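PDB 5D8N: leucine aminopeptidase 1, chloroplastic, which removes N-terminal amino acids, preferably leucine, from peptides as a magnesium-binding homohexamer and also has chaperone activity. Local coordinates for residues V506-D509 and E510-N513. The protein carries 1 engineered substitution. Sequence-based numbering, arbitrary orientation.
Sequences VWSD and EKKN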
# COMPACT_ATOMS: atom_id res chain seq x y z
N VAL A 506 13.12 -7.70 -24.02
CA VAL A 506 13.69 -6.56 -24.72
C VAL A 506 14.74 -5.81 -23.90
O VAL A 506 15.40 -4.94 -24.41
CB VAL A 506 12.63 -5.56 -25.23
CG1 VAL A 506 11.69 -6.21 -26.24
CG2 VAL A 506 11.83 -5.01 -24.08
N TRP A 507 14.75 -6.02 -22.60
CA TRP A 507 15.63 -5.29 -21.73
C TRP A 507 16.31 -6.27 -20.81
O TRP A 507 15.64 -7.11 -20.22
CB TRP A 507 14.85 -4.27 -20.89
CG TRP A 507 15.72 -3.47 -20.00
CD1 TRP A 507 15.94 -3.64 -18.64
CD2 TRP A 507 16.55 -2.39 -20.41
NE1 TRP A 507 16.92 -2.77 -18.23
CE2 TRP A 507 17.31 -2.00 -19.30
CE3 TRP A 507 16.65 -1.65 -21.59
CZ2 TRP A 507 18.18 -0.94 -19.34
CZ3 TRP A 507 17.52 -0.60 -21.64
CH2 TRP A 507 18.30 -0.27 -20.54
N SER A 508 17.62 -6.12 -20.66
CA SER A 508 18.39 -6.98 -19.75
C SER A 508 18.80 -6.26 -18.48
O SER A 508 19.56 -5.30 -18.55
CB SER A 508 19.71 -7.40 -20.41
OG SER A 508 20.54 -7.94 -19.39
N ASP A 509 18.12 -6.57 -17.39
CA ASP A 509 18.37 -6.01 -16.07
C ASP A 509 19.81 -6.25 -15.64
O ASP A 509 20.45 -5.37 -15.08
CB ASP A 509 17.39 -6.60 -15.04
CG ASP A 509 17.64 -6.08 -13.62
OD1 ASP A 509 17.10 -5.01 -13.28
OD2 ASP A 509 18.36 -6.75 -12.84
N GLU A 510 20.37 -7.38 -16.01
CA GLU A 510 21.74 -7.69 -15.67
C GLU A 510 22.70 -6.77 -16.41
O GLU A 510 23.60 -6.20 -15.80
CB GLU A 510 22.00 -9.16 -16.00
CG GLU A 510 23.43 -9.56 -16.35
CD GLU A 510 23.49 -10.92 -17.04
OE1 GLU A 510 22.77 -11.84 -16.59
OE2 GLU A 510 24.17 -11.05 -18.09
N LYS A 511 22.56 -6.65 -17.73
CA LYS A 511 23.44 -5.77 -18.48
C LYS A 511 23.10 -4.30 -18.32
O LYS A 511 23.77 -3.46 -18.93
CB LYS A 511 23.46 -6.15 -19.95
CG LYS A 511 24.02 -7.54 -20.23
CD LYS A 511 23.88 -7.91 -21.70
CE LYS A 511 24.79 -9.05 -22.14
NZ LYS A 511 26.14 -8.59 -22.56
N LYS A 512 21.96 -4.00 -17.70
CA LYS A 512 21.35 -2.66 -17.74
C LYS A 512 21.30 -2.05 -19.15
O LYS A 512 21.79 -0.95 -19.38
CB LYS A 512 22.14 -1.72 -16.82
CG LYS A 512 22.27 -2.19 -15.37
CD LYS A 512 21.00 -1.98 -14.57
CE LYS A 512 21.00 -2.79 -13.27
NZ LYS A 512 19.66 -3.39 -13.02
N ASN A 513 20.84 -2.82 -20.12
CA ASN A 513 20.87 -2.39 -21.51
C ASN A 513 19.74 -3.09 -22.24
O ASN A 513 19.37 -4.20 -21.87
CB ASN A 513 22.24 -2.71 -22.15
CG ASN A 513 22.89 -1.49 -22.82
OD1 ASN A 513 23.36 -1.56 -23.97
ND2 ASN A 513 22.94 -0.37 -22.10
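Ser508 and Asn513 pair across the neck of a tight beta hairpin, Ser508 N giving a nearly straight bond to Asn513 O (2.9 Å, 165°) and Asn513 N returning a longer one to Ser508 O (3.2 Å), in the carbonyl plane. Lys512 and Asn513 both face Ser508, which makes this a G1 beta bulge, with Lys512 in the left-handed conformation. The packed side belongs to Trp507. The indole reaches the returning strand because chi1 (-179°) turns CG away from the backbone N, and one ring face lies against the backbone of Asn513: CZ2 meets Asn513 N at 3.3 Å and CZ3 meets Asn513 C at 3.4 Å. Replacing Trp507 by an alanine takes away the indole, which is likely to open a gap against the Lys512-Asn513 peptide and leave it without this packing partner. Inside the turn, Ser508 OG accepts an almost straight bond from Lys511 N (2.9 Å). The solvent side is looser: Lys512 bends at chi2 and again at chi4 to run alongside Asp509, where Lys512 NZ hydrogen-bonds Asp509 O and forms a salt bridge with Asp509 OD1, both at 3.0 Å, while Glu510 and Lys511 are exposed. The Trp507 side chain lies about 6 Å from a bound magnesium ion. The hairpin follows strand 496-501 of the catalytic domain's large sheet and precedes helix 519-527; Asn513 OD1 is hydrogen-bonded to Asn221 ND2 at the end of helix 197-221, and Asn513 packs on Gly466 of a neighbouring subunit.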